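Local structure of secreted effector protein SifA (Salmonella typhimurium, 3CXB) at residues Tyr152-Leu164 with Val176-Leu189. The protein acts inside host cells as a secreted virulence effector, binding host PLEKHM2 and driving endosomal tubulation and the formation of Salmonella-induced filaments. Residues are numbered along the deposited sequence; the frame is centred on the assembly and turned at random.
Sequences YSEIVDYPLPSTL and VPLDNIEGYLYTEL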
loop_
_atom_site.group_PDB
_atom_site.type_symbol
_atom_site.label_atom_id
_atom_site.label_comp_id
_atom_site.label_asym_id
_atom_site.label_seq_id
_atom_site.Cartn_x
_atom_site.Cartn_y
_atom_site.Cartn_z
ATOM N N TYR A 152 10.329 -7.763 -0.670
ATOM C CA TYR A 152 10.942 -6.535 -0.178
ATOM C C TYR A 152 11.752 -5.762 -1.208
ATOM O O TYR A 152 12.556 -6.341 -1.931
ATOM C CB TYR A 152 11.840 -6.865 1.004
ATOM C CG TYR A 152 12.570 -5.679 1.572
ATOM C CD1 TYR A 152 11.919 -4.766 2.395
ATOM C CD2 TYR A 152 13.913 -5.473 1.293
ATOM C CE1 TYR A 152 12.582 -3.677 2.936
ATOM C CE2 TYR A 152 14.589 -4.382 1.822
ATOM C CZ TYR A 152 13.916 -3.486 2.649
ATOM O OH TYR A 152 14.591 -2.418 3.194
ATOM N N SER A 153 11.548 -4.452 -1.263
ATOM C CA SER A 153 12.284 -3.595 -2.188
ATOM C C SER A 153 12.933 -2.488 -1.368
ATOM O O SER A 153 12.243 -1.593 -0.885
ATOM C CB SER A 153 11.332 -2.987 -3.204
ATOM O OG SER A 153 12.007 -2.089 -4.058
ATOM N N GLU A 154 14.254 -2.537 -1.215
ATOM C CA GLU A 154 14.944 -1.537 -0.402
ATOM C C GLU A 154 14.998 -0.146 -1.003
ATOM O O GLU A 154 15.366 0.806 -0.326
ATOM C CB GLU A 154 16.358 -1.999 -0.054
ATOM C CG GLU A 154 17.425 -1.652 -1.074
ATOM C CD GLU A 154 18.820 -1.977 -0.564
ATOM O OE1 GLU A 154 19.163 -3.183 -0.492
ATOM O OE2 GLU A 154 19.563 -1.027 -0.223
ATOM N N ILE A 155 14.640 -0.024 -2.274
ATOM C CA ILE A 155 14.627 1.289 -2.910
ATOM C C ILE A 155 13.497 2.109 -2.311
ATOM O O ILE A 155 13.577 3.325 -2.243
ATOM C CB ILE A 155 14.440 1.179 -4.442
ATOM C CG1 ILE A 155 15.753 0.728 -5.064
ATOM C CG2 ILE A 155 14.037 2.520 -5.042
ATOM C CD1 ILE A 155 16.939 1.594 -4.637
ATOM N N VAL A 156 12.443 1.427 -1.886
ATOM C CA VAL A 156 11.296 2.064 -1.256
ATOM C C VAL A 156 11.256 1.679 0.230
ATOM O O VAL A 156 10.470 2.235 1.006
ATOM C CB VAL A 156 9.998 1.599 -1.899
ATOM C CG1 VAL A 156 9.844 2.206 -3.260
ATOM C CG2 VAL A 156 10.001 0.089 -1.996
ATOM N N ASP A 157 12.132 0.745 0.611
ATOM C CA ASP A 157 12.216 0.209 1.973
ATOM C C ASP A 157 10.823 -0.243 2.396
ATOM O O ASP A 157 10.272 0.185 3.407
ATOM C CB ASP A 157 12.753 1.245 2.935
ATOM C CG ASP A 157 12.920 0.698 4.319
ATOM O OD1 ASP A 157 12.837 -0.537 4.493
ATOM O OD2 ASP A 157 13.141 1.501 5.241
ATOM N N TYR A 158 10.265 -1.136 1.593
ATOM C CA TYR A 158 8.934 -1.642 1.829
ATOM C C TYR A 158 8.703 -2.727 0.799
ATOM O O TYR A 158 9.340 -2.720 -0.256
ATOM C CB TYR A 158 7.927 -0.533 1.570
ATOM C CG TYR A 158 6.603 -0.739 2.252
ATOM C CD1 TYR A 158 6.436 -0.405 3.597
ATOM C CD2 TYR A 158 5.503 -1.222 1.550
ATOM C CE1 TYR A 158 5.206 -0.536 4.227
ATOM C CE2 TYR A 158 4.262 -1.356 2.167
ATOM C CZ TYR A 158 4.117 -1.009 3.512
ATOM O OH TYR A 158 2.887 -1.106 4.140
ATOM N N PRO A 159 7.805 -3.685 1.075
ATOM C CA PRO A 159 7.609 -4.700 0.040
ATOM C C PRO A 159 6.774 -4.103 -1.084
ATOM O O PRO A 159 5.895 -3.270 -0.844
ATOM C CB PRO A 159 6.901 -5.824 0.788
ATOM C CG PRO A 159 6.200 -5.121 1.885
ATOM C CD PRO A 159 7.180 -4.094 2.341
ATOM N N LEU A 160 7.066 -4.497 -2.316
ATOM C CA LEU A 160 6.316 -3.967 -3.445
ATOM C C LEU A 160 5.870 -5.107 -4.347
ATOM O O LEU A 160 6.498 -6.178 -4.380
ATOM C CB LEU A 160 7.167 -2.947 -4.233
ATOM C CG LEU A 160 8.224 -3.391 -5.266
ATOM C CD1 LEU A 160 9.031 -4.582 -4.726
ATOM C CD2 LEU A 160 7.553 -3.798 -6.570
ATOM N N PRO A 161 4.783 -4.890 -5.099
ATOM C CA PRO A 161 4.211 -5.874 -6.019
ATOM C C PRO A 161 5.267 -6.578 -6.884
ATOM O O PRO A 161 5.711 -6.023 -7.882
ATOM C CB PRO A 161 3.253 -5.027 -6.859
ATOM C CG PRO A 161 2.837 -3.979 -5.917
ATOM C CD PRO A 161 4.113 -3.592 -5.261
ATOM N N SER A 162 5.677 -7.791 -6.523
ATOM C CA SER A 162 6.682 -8.474 -7.341
ATOM C C SER A 162 6.079 -9.213 -8.534
ATOM O O SER A 162 6.556 -9.050 -9.653
ATOM C CB SER A 162 7.518 -9.442 -6.502
ATOM O OG SER A 162 6.762 -10.554 -6.096
ATOM N N THR A 163 5.038 -10.016 -8.312
ATOM C CA THR A 163 4.407 -10.743 -9.417
ATOM C C THR A 163 2.880 -10.736 -9.321
ATOM O O THR A 163 2.305 -10.789 -8.230
ATOM C CB THR A 163 4.864 -12.212 -9.470
ATOM O OG1 THR A 163 4.261 -12.923 -8.392
ATOM C CG2 THR A 163 6.388 -12.325 -9.337
ATOM N N LEU A 164 2.227 -10.680 -10.475
ATOM C CA LEU A 164 0.769 -10.668 -10.549
ATOM C C LEU A 164 0.214 -12.070 -10.799
ATOM O O LEU A 164 0.592 -12.727 -11.762
ATOM C CB LEU A 164 0.322 -9.731 -11.673
ATOM C CG LEU A 164 -1.162 -9.571 -12.022
ATOM C CD1 LEU A 164 -1.703 -10.874 -12.528
ATOM C CD2 LEU A 164 -1.961 -9.120 -10.808
ATOM N N VAL A 176 2.484 -13.950 -14.116
ATOM C CA VAL A 176 3.251 -12.894 -14.767
ATOM C C VAL A 176 4.003 -11.994 -13.793
ATOM O O VAL A 176 3.406 -11.140 -13.153
ATOM C CB VAL A 176 2.340 -11.999 -15.603
ATOM C CG1 VAL A 176 1.073 -11.699 -14.840
ATOM C CG2 VAL A 176 3.074 -10.707 -15.955
ATOM N N PRO A 177 5.335 -12.160 -13.685
ATOM C CA PRO A 177 6.119 -11.324 -12.768
ATOM C C PRO A 177 6.097 -9.828 -13.148
ATOM O O PRO A 177 5.860 -9.465 -14.303
ATOM C CB PRO A 177 7.511 -11.952 -12.840
ATOM C CG PRO A 177 7.570 -12.444 -14.235
ATOM C CD PRO A 177 6.214 -13.079 -14.428
ATOM N N LEU A 178 6.344 -8.965 -12.171
ATOM C CA LEU A 178 6.318 -7.529 -12.398
ATOM C C LEU A 178 7.522 -6.891 -11.742
ATOM O O LEU A 178 7.458 -5.732 -11.331
ATOM C CB LEU A 178 5.054 -6.931 -11.777
ATOM C CG LEU A 178 3.732 -7.615 -12.126
ATOM C CD1 LEU A 178 2.622 -7.051 -11.274
ATOM C CD2 LEU A 178 3.420 -7.423 -13.595
ATOM N N ASP A 179 8.615 -7.640 -11.625
ATOM C CA ASP A 179 9.809 -7.104 -10.986
ATOM C C ASP A 179 10.514 -6.061 -11.840
ATOM O O ASP A 179 11.435 -5.396 -11.382
ATOM C CB ASP A 179 10.768 -8.240 -10.631
ATOM C CG ASP A 179 10.987 -9.198 -11.783
ATOM O OD1 ASP A 179 11.639 -10.243 -11.564
ATOM O OD2 ASP A 179 10.511 -8.903 -12.903
ATOM N N ASN A 180 10.068 -5.906 -13.078
ATOM C CA ASN A 180 10.664 -4.926 -13.972
ATOM C C ASN A 180 10.337 -3.514 -13.505
ATOM O O ASN A 180 11.073 -2.570 -13.804
ATOM C CB ASN A 180 10.147 -5.133 -15.394
ATOM C CG ASN A 180 10.498 -6.501 -15.945
ATOM O OD1 ASN A 180 11.673 -6.828 -16.115
ATOM N ND2 ASN A 180 9.480 -7.314 -16.219
ATOM N N ILE A 181 9.231 -3.377 -12.772
ATOM C CA ILE A 181 8.786 -2.085 -12.252
ATOM C C ILE A 181 9.796 -1.489 -11.284
ATOM O O ILE A 181 10.062 -0.291 -11.322
ATOM C CB ILE A 181 7.430 -2.204 -11.525
ATOM C CG1 ILE A 181 6.343 -2.642 -12.510
ATOM C CG2 ILE A 181 7.040 -0.858 -10.911
ATOM C CD1 ILE A 181 4.962 -2.804 -11.875
ATOM N N GLU A 182 10.350 -2.317 -10.407
ATOM C CA GLU A 182 11.343 -1.832 -9.458
ATOM C C GLU A 182 12.514 -1.214 -10.225
ATOM O O GLU A 182 13.206 -0.319 -9.723
ATOM C CB GLU A 182 11.855 -2.972 -8.578
ATOM C CG GLU A 182 12.965 -2.531 -7.646
ATOM C CD GLU A 182 13.474 -3.640 -6.760
ATOM O OE1 GLU A 182 13.686 -4.761 -7.269
ATOM O OE2 GLU A 182 13.680 -3.381 -5.558
ATOM N N GLY A 183 12.726 -1.712 -11.442
ATOM C CA GLY A 183 13.795 -1.215 -12.288
ATOM C C GLY A 183 13.615 0.255 -12.625
ATOM O O GLY A 183 14.553 1.035 -12.506
ATOM N N TYR A 184 12.413 0.639 -13.041
ATOM C CA TYR A 184 12.135 2.031 -13.384
ATOM C C TYR A 184 12.593 2.963 -12.279
ATOM O O TYR A 184 12.851 4.132 -12.520
ATOM C CB TYR A 184 10.641 2.231 -13.619
ATOM C CG TYR A 184 10.130 1.605 -14.896
ATOM C CD1 TYR A 184 10.347 2.215 -16.131
ATOM C CD2 TYR A 184 9.434 0.400 -14.876
ATOM C CE1 TYR A 184 9.878 1.639 -17.321
ATOM C CE2 TYR A 184 8.963 -0.185 -16.056
ATOM C CZ TYR A 184 9.184 0.435 -17.274
ATOM O OH TYR A 184 8.688 -0.160 -18.420
ATOM N N LEU A 185 12.685 2.443 -11.063
ATOM C CA LEU A 185 13.112 3.250 -9.928
ATOM C C LEU A 185 14.625 3.210 -9.778
ATOM O O LEU A 185 15.242 4.162 -9.292
ATOM C CB LEU A 185 12.465 2.749 -8.634
ATOM C CG LEU A 185 10.961 2.937 -8.426
ATOM C CD1 LEU A 185 10.202 2.086 -9.409
ATOM C CD2 LEU A 185 10.595 2.538 -7.015
ATOM N N TYR A 186 15.219 2.093 -10.178
ATOM C CA TYR A 186 16.663 1.943 -10.101
ATOM C C TYR A 186 17.314 2.723 -11.233
ATOM O O TYR A 186 18.418 3.254 -11.087
ATOM C CB TYR A 186 17.043 0.467 -10.173
ATOM C CG TYR A 186 17.282 -0.146 -8.816
ATOM C CD1 TYR A 186 18.324 0.302 -8.011
ATOM C CD2 TYR A 186 16.486 -1.187 -8.342
ATOM C CE1 TYR A 186 18.573 -0.271 -6.769
ATOM C CE2 TYR A 186 16.725 -1.767 -7.096
ATOM C CZ TYR A 186 17.772 -1.303 -6.317
ATOM O OH TYR A 186 18.021 -1.860 -5.084
ATOM N N THR A 187 16.616 2.802 -12.360
ATOM C CA THR A 187 17.115 3.531 -13.513
ATOM C C THR A 187 17.009 5.021 -13.209
ATOM O O THR A 187 17.807 5.822 -13.691
ATOM C CB THR A 187 16.303 3.187 -14.779
ATOM O OG1 THR A 187 16.883 3.837 -15.915
ATOM C CG2 THR A 187 14.862 3.630 -14.627
ATOM N N GLU A 188 16.025 5.381 -12.392
ATOM C CA GLU A 188 15.807 6.769 -11.989
ATOM C C GLU A 188 16.664 7.050 -10.762
ATOM O O GLU A 188 16.822 8.200 -10.345
ATOM C CB GLU A 188 14.334 6.992 -11.652
ATOM C CG GLU A 188 13.417 7.103 -12.854
ATOM C CD GLU A 188 13.283 8.527 -13.342
ATOM O OE1 GLU A 188 12.613 8.742 -14.379
ATOM O OE2 GLU A 188 13.844 9.432 -12.681
ATOM N N LEU A 189 17.210 5.984 -10.183
ATOM C CA LEU A 189 18.058 6.105 -9.007
ATOM C C LEU A 189 19.234 6.966 -9.437
ATOM O O LEU A 189 19.558 7.965 -8.798
ATOM C CB LEU A 189 18.556 4.729 -8.561
ATOM C CG LEU A 189 19.129 4.598 -7.144
ATOM C CD1 LEU A 189 19.631 3.175 -6.953
ATOM C CD2 LEU A 189 20.256 5.590 -6.908
#
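Ser153 and Glu182 make the polar side-chain link between the end of strand 145-153 and helix 180-187. Ser153 OG donates to Glu182 OE2 at 2.6 Å, meeting the oxygen from above the carboxylate plane, 36° out of it. A glutamate suits this helix position because its chain is extended, CG anti to the backbone N (chi1 176°) and CD anti again, and so spans the gap to a short serine.

The backbone bonds lie at the other end. Leu164 N donates to Val176 O at 3.0 Å within the beta hairpin of strands 158-167 and 174-177; Leu178 N, just past the second strand, donates to Ser162 O in a bond modelled unusually short. Thr163 and Pro177 form an antiparallel non-hydrogen-bonded pair, which suits proline because no N-H is needed there toward the partner strand. Ser162 and Thr163 form a classic beta bulge in strand 158-167, both facing Lys149 of strand 145-153, and their hydroxyls bind Asp93. Beyond Pro177 the chain runs on in the same sense into helix 180-187, which passes the 154-157 loop.

Apolar contacts fill in the rest. Thr163 CG2 lies 3.7 Å from Pro177 CB on one face of the hairpin; on the other, Leu164 sets CD1 against Val176 CG1 (3.7 Å). Leu164 CB also meets Leu178 CD1 (3.6 Å), and Leu178 touches Ile294 of helix 283-303. In the loop, branched Ile155 serves three partners. Its CG1 lies over one face of the Tyr186 ring, offset toward the rim, in a CH-pi contact modelled too tight for its distance to be trusted. The Ile155 and Leu185 side chains run past each other in opposite directions, CG2 meeting CB at 3.9 Å, and Ile155 CD1 reaches Leu189 CD1. The Val156 side chain crosses that of Leu185 at about a right angle, CG1 to CD2 3.8 Å.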